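Local coordinates for protein polyketide synthase (Synechococcus sp., PDB 4GOX) that probably transfers a sulfo group from PAPS to a hydroxyl of a polyketide intermediate, activating it on the way to a hydrocarbon olefin, at residues S32-S37 with V259-F264; R41-G46 with K222-I227; E163-L168 with A183-I188. All coordinates share one frame; numbering follows the deposited sequence.

Contact 1: S32-S37 with V259-F264; sequences SPRSGS and VGDPNF. With A3P (adenosine-3'-5'-diphosphate), chain B.
The guanidinium of Arg-34 meets Asp-261 edge-on in a salt bridge, the two planes 79° apart, and one oxygen, OD1, takes the contact. Arg-34 NH1 donates to Asp-261 OD1 over 3.0 Å, nearly within its own plane but from above that of the carboxylate, while NH2 adds a weak bond to the same oxygen. From the opposite face of the carboxylate the backbone N of Asn-263 reaches OD1 at 3.0 Å, closing an Asx turn that holds the acid in place; CG of Asp-261 is anti to its backbone N (chi1 172°), which carries the carboxylate toward Arg-34. The arginine chain bends at chi2 and chi3, and C5' of the bound adenosine-3'-5'-diphosphate lies over one face of its flat group, 3.6 Å above the plane. Arg-34 NH1 makes a weak bond to O1P of the 3'-phosphate, and NE is hydrogen-bonded to the hydroxyl of Ser-164 on helix 158-167.

Residues 32-37 form the loop between strand 26-30 and helix 37-45, the position of the P-loop in related folds and of the 5'-phosphosulfate-binding loop in sulfotransferases. Backbone N-H groups do much of the gripping: Ser-35 N donates to O4P at 3.1 Å, Ser-37 N to the same O4P at 2.9 Å, and Gly-36 N to the ester oxygen O5' at 2.9 Å. Ser-37 OG also reaches O4P, in a very short bond of 2.5 Å. Gly-36 is at the N-cap, with phi 86°, where a CB would press on the carbonyl O of Ser-35; the helix start would be expected to stabilise phosphate charge. At the 3'-phosphate Asn-263 ND2 bonds weakly to O2P, and at the base CD1 of Phe-264 comes within 3.6 Å of N7. The Phe-264 ring is stacked in turn with that of Tyr-243.

Contact 2: R41-G46 with K222-I227; sequences RVMLAG and KVLTNI
Leu-224 reaches from helix 220-231 toward helix 37-45 and divides its two methyl branches between Met-43 and Leu-44. Its CD1 lies 3.9 Å from the thioether sulfur SD of Met-43, with CE of Met-43 almost as near to it; the methionine runs extended beyond CG and meets the leucine at about a right angle. The other branch, Leu-224 CD2, touches CD2 of Leu-44 at 3.9 Å, methyl against methyl. That same Leu-44 methyl also meets CG2 of Ile-227 at 4.1 Å, so it touches two side chains that are three residues apart on the other helix. With CG1 of Ile-227 beside the backbone N (chi1 -66°), it is CG2, opposite that N, that is turned to Leu-44.

This apolar cluster is buried and involves no hydrogen bond between the segments. Around it the fit is looser. The short helical segments pass no closer than 12.0 Å axis to axis, with a signed crossing angle of -69°, and even the nearest CA atoms, those of Leu-44 and Leu-224, are 8.4 Å apart, so the helices meet through the ends of long side chains and their backbones stay well separated. Leu-216 of helix 213-218 joins the interface, touching both Met-43 and Leu-224. On the outward face of helix 220-231, by contrast, Lys-222 and Asn-226 are exposed to solvent, and Gly-46 is partly exposed.

Beneath these four side chains lies the parallel sheet: Leu-44 rests on Ile-29 of strand 26-30, and Ile-227 on Leu-209 and Val-211 of strand 208-212. Strand 149-155 separates those two, consistent with the wide spacing of the helices. Helices laid over a parallel sheet in this way are typical of the alpha/beta fold that sulfotransferases share with P-loop nucleotide-binding proteins.

Contact 3: E163-L168 with A183-I188; sequences ESFTRL and ALAESI. With A3P (adenosine-3'-5'-diphosphate), chain B.
Apolar helix-to-helix packing, with Phe-165 set against Ala-185 and Ile-188, joins helices 158-167 and 181-202 of the sulfotransferase alpha/beta fold, its centre about 18 Å from that of the chain. The short segments run 129° apart in direction, and their axes approach to 9.2 Å, a spacing that the small Ala-185 permits. With CG opposite its backbone N (chi1 -172°), Phe-165 lays one ring face over the neighbouring helix: CA of Ala-185 makes a CH-pi contact 4.2 Å from the ring centroid, and CB of Ala-185 comes to 3.4 Å from Phe-165 CD1. The methyl CD1 of Ile-188 meets CZ of Phe-165 at 3.5 Å, the two side chains crossing at about a right angle.

Another side of helix 158-167 turns to the nucleotide and supplies part of its 3'-phosphate site, as the corresponding region does in other sulfotransferases. Glu-163 forms a salt bridge with Arg-167, its OE2 lying 2.7 Å from NE, which probably helps to position the guanidinium. Phosphate oxygen O1P receives three bonds from this helix: one from Ser-164 OG at 2.7 Å, one from Arg-167 NH1 at 3.0 Å and a longer one from Arg-167 NH2.

The three contacts are nested along the chain: contact 1 closes the longest loop, contact 2 lies inside it and contact 3 inside both. Contact 1 is central, its centre 16 Å from that of contact 2 and 13 Å from that of contact 3; the outer two are 26 Å apart and do not touch. Helix 37-45 starts at the phosphate loop of contact 1 and carries one half of contact 2; on it Val-42 packs against Phe-264 of contact 1. Toward contact 3, Pro-33 packs on Ile-188 and Pro-262 on Leu-168. Contacts 1 and 3 both touch the nucleotide, whereas contact 2 packs helices on the sheet, with the Met-43 side chain about 7 Å from the nucleotide.

Contact 1: S32-S37 with V259-F264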
loop_
_atom_site.group_PDB
_atom_site.type_symbol
_atom_site.label_atom_id
_atom_site.label_comp_id
_atom_site.label_asym_id
_atom_site.label_seq_id
_atom_site.Cartn_x
_atom_site.Cartn_y
_atom_site.Cartn_z
ATOM N N SER A 32 -7.247 -3.024 -0.341
ATOM C CA SER A 32 -8.285 -2.425 -1.140
ATOM C C SER A 32 -8.154 -0.898 -0.815
ATOM O O SER A 32 -7.649 -0.551 0.273
ATOM C CB SER A 32 -9.632 -2.948 -0.633
ATOM O OG SER A 32 -10.708 -2.043 -0.793
ATOM N N PRO A 33 -8.638 0.039 -1.658
ATOM C CA PRO A 33 -8.601 1.456 -1.233
ATOM C C PRO A 33 -9.514 1.683 -0.015
ATOM O O PRO A 33 -10.363 0.841 0.286
ATOM C CB PRO A 33 -9.124 2.240 -2.455
ATOM C CG PRO A 33 -9.665 1.262 -3.381
ATOM C CD PRO A 33 -9.222 -0.123 -3.004
ATOM N N ARG A 34 -9.332 2.813 0.689
ATOM C CA ARG A 34 -10.163 3.241 1.840
ATOM C C ARG A 34 -10.093 2.311 3.054
ATOM O O ARG A 34 -11.067 2.174 3.796
ATOM C CB ARG A 34 -11.632 3.490 1.396
ATOM C CG ARG A 34 -11.815 4.339 0.108
ATOM C CD ARG A 34 -10.892 5.556 0.012
ATOM N NE ARG A 34 -11.203 6.597 0.993
ATOM C CZ ARG A 34 -10.376 7.580 1.337
ATOM N NH1 ARG A 34 -10.761 8.500 2.210
ATOM N NH2 ARG A 34 -9.146 7.634 0.833
ATOM N N SER A 35 -8.922 1.692 3.258
ATOM C CA SER A 35 -8.691 0.673 4.282
ATOM C C SER A 35 -7.702 1.049 5.382
ATOM O O SER A 35 -7.346 0.191 6.190
ATOM C CB SER A 35 -8.265 -0.636 3.614
ATOM O OG SER A 35 -9.285 -1.117 2.754
ATOM N N GLY A 36 -7.304 2.324 5.441
ATOM C CA GLY A 36 -6.342 2.802 6.428
ATOM C C GLY A 36 -4.913 2.621 5.975
ATOM O O GLY A 36 -3.987 2.672 6.791
ATOM N N SER A 37 -4.712 2.446 4.654
ATOM C CA SER A 37 -3.367 2.217 4.122
ATOM C C SER A 37 -2.462 3.457 4.249
ATOM O O SER A 37 -1.285 3.290 4.568
ATOM C CB SER A 37 -3.419 1.686 2.694
ATOM O OG SER A 37 -4.042 2.624 1.830
ATOM N N VAL A 259 0.108 10.617 -3.602
ATOM C CA VAL A 259 -1.322 10.706 -3.339
ATOM C C VAL A 259 -1.684 10.174 -1.961
ATOM O O VAL A 259 -1.249 10.701 -0.942
ATOM C CB VAL A 259 -2.140 9.926 -4.385
ATOM C CG1 VAL A 259 -2.726 10.872 -5.420
ATOM C CG2 VAL A 259 -1.283 8.861 -5.040
ATOM N N GLY A 260 -2.483 9.117 -1.940
ATOM C CA GLY A 260 -2.964 8.541 -0.694
ATOM C C GLY A 260 -4.326 9.098 -0.329
ATOM O O GLY A 260 -5.053 9.580 -1.201
ATOM N N ASP A 261 -4.675 9.052 0.965
ATOM C CA ASP A 261 -5.962 9.519 1.466
ATOM C C ASP A 261 -6.020 11.045 1.463
ATOM O O ASP A 261 -5.207 11.681 2.142
ATOM C CB ASP A 261 -6.228 8.927 2.864
ATOM C CG ASP A 261 -7.438 9.452 3.618
ATOM O OD1 ASP A 261 -8.341 10.038 2.975
ATOM O OD2 ASP A 261 -7.516 9.215 4.833
ATOM N N PRO A 262 -6.966 11.664 0.713
ATOM C CA PRO A 262 -7.019 13.150 0.686
ATOM C C PRO A 262 -7.456 13.791 2.010
ATOM O O PRO A 262 -7.088 14.928 2.288
ATOM C CB PRO A 262 -7.984 13.455 -0.459
ATOM C CG PRO A 262 -8.845 12.247 -0.566
ATOM C CD PRO A 262 -7.997 11.068 -0.167
ATOM N N ASN A 263 -8.205 13.039 2.842
ATOM C CA ASN A 263 -8.700 13.505 4.141
ATOM C C ASN A 263 -7.731 13.174 5.298
ATOM O O ASN A 263 -8.091 13.405 6.449
ATOM C CB ASN A 263 -10.081 12.861 4.433
ATOM C CG ASN A 263 -11.102 12.918 3.315
ATOM O OD1 ASN A 263 -11.206 13.899 2.565
ATOM N ND2 ASN A 263 -11.922 11.875 3.220
ATOM N N PHE A 264 -6.535 12.603 5.015
ATOM C CA PHE A 264 -5.603 12.175 6.062
ATOM C C PHE A 264 -5.252 13.204 7.123
ATOM O O PHE A 264 -5.281 12.875 8.310
ATOM C CB PHE A 264 -4.351 11.471 5.504
ATOM C CG PHE A 264 -3.424 10.940 6.589
ATOM C CD1 PHE A 264 -3.741 9.787 7.296
ATOM C CD2 PHE A 264 -2.230 11.585 6.881
ATOM C CE1 PHE A 264 -2.900 9.317 8.306
ATOM C CE2 PHE A 264 -1.368 11.083 7.862
ATOM C CZ PHE A 264 -1.720 9.968 8.581
HETATM P P1 A3P B . -12.509 8.051 5.369
HETATM O O1P A3P B . -13.376 7.973 4.136
HETATM O O2P A3P B . -11.749 9.360 5.439
HETATM O O3P A3P B . -13.153 7.578 6.642
HETATM P P2 A3P B . -6.733 4.654 2.570
HETATM O O4P A3P B . -6.366 3.209 2.380
HETATM O O5P A3P B . -7.453 5.319 1.438
HETATM O O6P A3P B . -5.599 5.463 3.155
HETATM O "O5'" A3P B . -7.820 4.668 3.749
HETATM C "C5'" A3P B . -8.592 5.849 4.025
HETATM C "C4'" A3P B . -9.301 5.674 5.364
HETATM O "O4'" A3P B . -8.384 5.488 6.435
HETATM C "C3'" A3P B . -10.120 6.871 5.805
HETATM O "O3'" A3P B . -11.375 6.913 5.135
HETATM C "C2'" A3P B . -10.233 6.674 7.302
HETATM O "O2'" A3P B . -11.395 5.924 7.665
HETATM C "C1'" A3P B . -8.994 5.875 7.669
HETATM N N9 A3P B . -8.102 6.788 8.422
HETATM C C8 A3P B . -7.388 7.816 7.881
HETATM N N7 A3P B . -6.710 8.487 8.839
HETATM C C5 A3P B . -6.998 7.888 10.009
HETATM C C6 A3P B . -6.641 8.125 11.422
HETATM N N6 A3P B . -5.795 9.128 11.718
HETATM N N1 A3P B . -7.144 7.287 12.363
HETATM C C2 A3P B . -7.970 6.257 12.047
HETATM N N3 A3P B . -8.373 6.007 10.779
HETATM C C4 A3P B . -7.922 6.769 9.740
#

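Contact 2: R41-G46 with K222-I227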
loop_
_atom_site.group_PDB
_atom_site.type_symbol
_atom_site.label_atom_id
_atom_site.label_comp_id
_atom_site.label_asym_id
_atom_site.label_seq_id
_atom_site.Cartn_x
_atom_site.Cartn_y
_atom_site.Cartn_z
ATOM N N ARG A 41 0.963 3.426 6.412
ATOM C CA ARG A 41 2.242 3.802 5.837
ATOM C C ARG A 41 2.849 5.031 6.485
ATOM O O ARG A 41 4.066 5.092 6.583
ATOM C CB ARG A 41 2.251 3.817 4.296
ATOM C CG ARG A 41 1.868 5.111 3.642
ATOM C CD ARG A 41 3.063 6.019 3.396
ATOM N NE ARG A 41 2.551 7.318 2.997
ATOM C CZ ARG A 41 3.183 8.471 3.139
ATOM N NH1 ARG A 41 2.601 9.597 2.770
ATOM N NH2 ARG A 41 4.403 8.505 3.654
ATOM N N VAL A 42 2.011 5.979 6.959
ATOM C CA VAL A 42 2.488 7.176 7.650
ATOM C C VAL A 42 2.989 6.799 9.060
ATOM O O VAL A 42 3.977 7.374 9.525
ATOM C CB VAL A 42 1.473 8.352 7.647
ATOM C CG1 VAL A 42 1.918 9.476 8.587
ATOM C CG2 VAL A 42 1.289 8.903 6.232
ATOM N N MET A 43 2.333 5.814 9.713
ATOM C CA MET A 43 2.762 5.307 11.021
ATOM C C MET A 43 4.168 4.703 10.809
ATOM O O MET A 43 5.094 5.090 11.513
ATOM C CB MET A 43 1.805 4.217 11.542
ATOM C CG MET A 43 0.501 4.716 12.149
ATOM S SD MET A 43 -0.670 3.316 12.195
ATOM C CE MET A 43 -1.691 3.778 13.407
ATOM N N LEU A 44 4.330 3.818 9.788
ATOM C CA LEU A 44 5.600 3.155 9.466
ATOM C C LEU A 44 6.767 4.097 9.097
ATOM O O LEU A 44 7.910 3.769 9.414
ATOM C CB LEU A 44 5.443 2.010 8.434
ATOM C CG LEU A 44 4.506 0.836 8.808
ATOM C CD1 LEU A 44 4.523 -0.206 7.737
ATOM C CD2 LEU A 44 4.867 0.177 10.171
ATOM N N ALA A 45 6.474 5.266 8.477
ATOM C CA ALA A 45 7.463 6.286 8.074
ATOM C C ALA A 45 8.208 6.909 9.245
ATOM O O ALA A 45 9.319 7.426 9.061
ATOM C CB ALA A 45 6.790 7.389 7.266
ATOM N N GLY A 46 7.595 6.872 10.430
ATOM C CA GLY A 46 8.200 7.397 11.649
ATOM C C GLY A 46 9.312 6.516 12.175
ATOM O O GLY A 46 10.123 6.982 12.965
ATOM N N LYS A 222 -0.085 -2.759 20.036
ATOM C CA LYS A 222 -0.073 -4.219 19.892
ATOM C C LYS A 222 0.090 -4.636 18.438
ATOM O O LYS A 222 0.903 -5.514 18.145
ATOM C CB LYS A 222 -1.355 -4.832 20.473
ATOM C CG LYS A 222 -1.429 -6.362 20.451
ATOM C CD LYS A 222 -2.822 -6.850 20.830
ATOM C CE LYS A 222 -3.009 -8.313 20.508
ATOM N NZ LYS A 222 -4.429 -8.740 20.634
ATOM N N VAL A 223 -0.689 -4.017 17.537
ATOM C CA VAL A 223 -0.674 -4.333 16.114
ATOM C C VAL A 223 0.662 -3.944 15.453
ATOM O O VAL A 223 1.261 -4.765 14.760
ATOM C CB VAL A 223 -1.934 -3.777 15.392
ATOM C CG1 VAL A 223 -1.862 -3.979 13.873
ATOM C CG2 VAL A 223 -3.194 -4.417 15.955
ATOM N N LEU A 224 1.129 -2.715 15.680
ATOM C CA LEU A 224 2.397 -2.249 15.116
ATOM C C LEU A 224 3.591 -3.048 15.660
ATOM O O LEU A 224 4.563 -3.219 14.939
ATOM C CB LEU A 224 2.568 -0.729 15.283
ATOM C CG LEU A 224 1.616 0.130 14.404
ATOM C CD1 LEU A 224 1.350 1.494 15.043
ATOM C CD2 LEU A 224 2.162 0.292 12.996
ATOM N N THR A 225 3.500 -3.578 16.905
ATOM C CA THR A 225 4.545 -4.438 17.483
ATOM C C THR A 225 4.626 -5.723 16.652
ATOM O O THR A 225 5.722 -6.126 16.276
ATOM C CB THR A 225 4.295 -4.659 18.988
ATOM O OG1 THR A 225 4.621 -3.445 19.660
ATOM C CG2 THR A 225 5.106 -5.813 19.580
ATOM N N ASN A 226 3.458 -6.316 16.312
ATOM C CA ASN A 226 3.371 -7.517 15.477
ATOM C C ASN A 226 3.937 -7.258 14.071
ATOM O O ASN A 226 4.621 -8.129 13.513
ATOM C CB ASN A 226 1.930 -8.008 15.374
ATOM C CG ASN A 226 1.354 -8.532 16.658
ATOM O OD1 ASN A 226 2.052 -9.076 17.522
ATOM N ND2 ASN A 226 0.045 -8.419 16.793
ATOM N N ILE A 227 3.651 -6.071 13.506
ATOM C CA ILE A 227 4.140 -5.669 12.175
ATOM C C ILE A 227 5.677 -5.560 12.223
ATOM O O ILE A 227 6.340 -6.080 11.327
ATOM C CB ILE A 227 3.454 -4.375 11.658
ATOM C CG1 ILE A 227 1.950 -4.618 11.409
ATOM C CG2 ILE A 227 4.137 -3.870 10.390
ATOM C CD1 ILE A 227 1.161 -3.375 11.055
#

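Contact 3: E163-L168 with A183-I188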
loop_
_atom_site.group_PDB
_atom_site.type_symbol
_atom_site.label_atom_id
_atom_site.label_comp_id
_atom_site.label_asym_id
_atom_site.label_seq_id
_atom_site.Cartn_x
_atom_site.Cartn_y
_atom_site.Cartn_z
ATOM N N GLU A 163 -18.908 2.364 2.040
ATOM C CA GLU A 163 -19.389 3.675 2.470
ATOM C C GLU A 163 -18.366 4.778 2.122
ATOM O O GLU A 163 -18.744 5.782 1.517
ATOM C CB GLU A 163 -19.696 3.641 3.981
ATOM C CG GLU A 163 -20.367 4.895 4.525
ATOM C CD GLU A 163 -19.450 6.075 4.787
ATOM O OE1 GLU A 163 -18.352 5.869 5.352
ATOM O OE2 GLU A 163 -19.820 7.206 4.396
ATOM N N SER A 164 -17.085 4.574 2.486
ATOM C CA SER A 164 -16.000 5.527 2.235
ATOM C C SER A 164 -15.728 5.744 0.746
ATOM O O SER A 164 -15.550 6.884 0.318
ATOM C CB SER A 164 -14.724 5.079 2.936
ATOM O OG SER A 164 -13.647 5.871 2.477
ATOM N N PHE A 165 -15.686 4.647 -0.035
ATOM C CA PHE A 165 -15.444 4.660 -1.481
ATOM C C PHE A 165 -16.555 5.433 -2.199
ATOM O O PHE A 165 -16.269 6.166 -3.153
ATOM C CB PHE A 165 -15.339 3.225 -2.013
ATOM C CG PHE A 165 -14.899 3.102 -3.446
ATOM C CD1 PHE A 165 -15.830 3.139 -4.482
ATOM C CD2 PHE A 165 -13.564 2.910 -3.763
ATOM C CE1 PHE A 165 -15.434 2.972 -5.810
ATOM C CE2 PHE A 165 -13.165 2.760 -5.090
ATOM C CZ PHE A 165 -14.104 2.793 -6.106
ATOM N N THR A 166 -17.806 5.281 -1.709
ATOM C CA THR A 166 -19.022 5.943 -2.193
ATOM C C THR A 166 -18.879 7.461 -2.041
ATOM O O THR A 166 -18.974 8.182 -3.036
ATOM C CB THR A 166 -20.257 5.343 -1.480
ATOM O OG1 THR A 166 -20.585 4.106 -2.109
ATOM C CG2 THR A 166 -21.471 6.264 -1.490
ATOM N N ARG A 167 -18.620 7.921 -0.794
ATOM C CA ARG A 167 -18.445 9.323 -0.399
ATOM C C ARG A 167 -17.397 10.043 -1.250
ATOM O O ARG A 167 -17.651 11.149 -1.732
ATOM C CB ARG A 167 -18.018 9.396 1.075
ATOM C CG ARG A 167 -19.147 9.588 2.070
ATOM C CD ARG A 167 -18.624 10.229 3.347
ATOM N NE ARG A 167 -18.081 9.254 4.301
ATOM C CZ ARG A 167 -16.786 8.997 4.478
ATOM N NH1 ARG A 167 -15.869 9.632 3.757
ATOM N NH2 ARG A 167 -16.399 8.098 5.375
ATOM N N LEU A 168 -16.231 9.400 -1.442
ATOM C CA LEU A 168 -15.089 9.942 -2.175
ATOM C C LEU A 168 -15.259 10.042 -3.704
ATOM O O LEU A 168 -14.376 10.593 -4.370
ATOM C CB LEU A 168 -13.788 9.204 -1.773
ATOM C CG LEU A 168 -12.965 9.737 -0.566
ATOM C CD1 LEU A 168 -12.350 11.097 -0.852
ATOM C CD2 LEU A 168 -13.751 9.715 0.759
ATOM N N ALA A 183 -21.873 -1.376 -6.076
ATOM C CA ALA A 183 -21.465 -2.666 -6.630
ATOM C C ALA A 183 -19.987 -2.631 -7.006
ATOM O O ALA A 183 -19.257 -3.590 -6.730
ATOM C CB ALA A 183 -22.317 -3.017 -7.845
ATOM N N LEU A 184 -19.532 -1.502 -7.580
ATOM C CA LEU A 184 -18.131 -1.321 -7.959
ATOM C C LEU A 184 -17.220 -1.294 -6.720
ATOM O O LEU A 184 -16.195 -1.967 -6.715
ATOM C CB LEU A 184 -17.965 -0.085 -8.866
ATOM C CG LEU A 184 -16.533 0.393 -9.195
ATOM C CD1 LEU A 184 -15.728 -0.685 -9.949
ATOM C CD2 LEU A 184 -16.572 1.681 -10.002
ATOM N N ALA A 185 -17.621 -0.573 -5.663
ATOM C CA ALA A 185 -16.875 -0.492 -4.405
ATOM C C ALA A 185 -16.744 -1.900 -3.792
ATOM O O ALA A 185 -15.638 -2.314 -3.439
ATOM C CB ALA A 185 -17.579 0.448 -3.430
ATOM N N GLU A 186 -17.873 -2.644 -3.722
ATOM C CA GLU A 186 -17.917 -4.014 -3.211
ATOM C C GLU A 186 -16.980 -4.899 -4.052
ATOM O O GLU A 186 -16.167 -5.638 -3.494
ATOM C CB GLU A 186 -19.350 -4.550 -3.273
ATOM C CG GLU A 186 -19.438 -6.001 -2.829
ATOM C CD GLU A 186 -20.826 -6.591 -2.762
ATOM O OE1 GLU A 186 -20.923 -7.806 -2.502
ATOM O OE2 GLU A 186 -21.807 -5.876 -3.057
ATOM N N SER A 187 -17.104 -4.810 -5.388
ATOM C CA SER A 187 -16.270 -5.559 -6.326
ATOM C C SER A 187 -14.790 -5.320 -6.106
ATOM O O SER A 187 -14.034 -6.291 -6.052
ATOM C CB SER A 187 -16.643 -5.240 -7.761
ATOM O OG SER A 187 -17.814 -5.983 -8.041
ATOM N N ILE A 188 -14.389 -4.045 -5.963
ATOM C CA ILE A 188 -13.007 -3.659 -5.713
ATOM C C ILE A 188 -12.504 -4.218 -4.378
ATOM O O ILE A 188 -11.422 -4.793 -4.351
ATOM C CB ILE A 188 -12.779 -2.125 -5.856
ATOM C CG1 ILE A 188 -12.971 -1.688 -7.336
ATOM C CG2 ILE A 188 -11.359 -1.749 -5.400
ATOM C CD1 ILE A 188 -12.924 -0.162 -7.532
HETATM P P1 A3P B . -12.509 8.051 5.369
HETATM O O1P A3P B . -13.376 7.973 4.136
HETATM O O2P A3P B . -11.749 9.360 5.439
HETATM O O3P A3P B . -13.153 7.578 6.642
HETATM P P2 A3P B . -6.733 4.654 2.570
HETATM O O4P A3P B . -6.366 3.209 2.380
HETATM O O5P A3P B . -7.453 5.319 1.438
HETATM O O6P A3P B . -5.599 5.463 3.155
HETATM O "O5'" A3P B . -7.820 4.668 3.749
HETATM C "C5'" A3P B . -8.592 5.849 4.025
HETATM C "C4'" A3P B . -9.301 5.674 5.364
HETATM O "O4'" A3P B . -8.384 5.488 6.435
HETATM C "C3'" A3P B . -10.120 6.871 5.805
HETATM O "O3'" A3P B . -11.375 6.913 5.135
HETATM C "C2'" A3P B . -10.233 6.674 7.302
HETATM O "O2'" A3P B . -11.395 5.924 7.665
HETATM C "C1'" A3P B . -8.994 5.875 7.669
HETATM N N9 A3P B . -8.102 6.788 8.422
HETATM C C8 A3P B . -7.388 7.816 7.881
HETATM N N7 A3P B . -6.710 8.487 8.839
HETATM C C5 A3P B . -6.998 7.888 10.009
HETATM C C6 A3P B . -6.641 8.125 11.422
HETATM N N6 A3P B . -5.795 9.128 11.718
HETATM N N1 A3P B . -7.144 7.287 12.363
HETATM C C2 A3P B . -7.970 6.257 12.047
HETATM N N3 A3P B . -8.373 6.007 10.779
HETATM C C4 A3P B . -7.922 6.769 9.740
#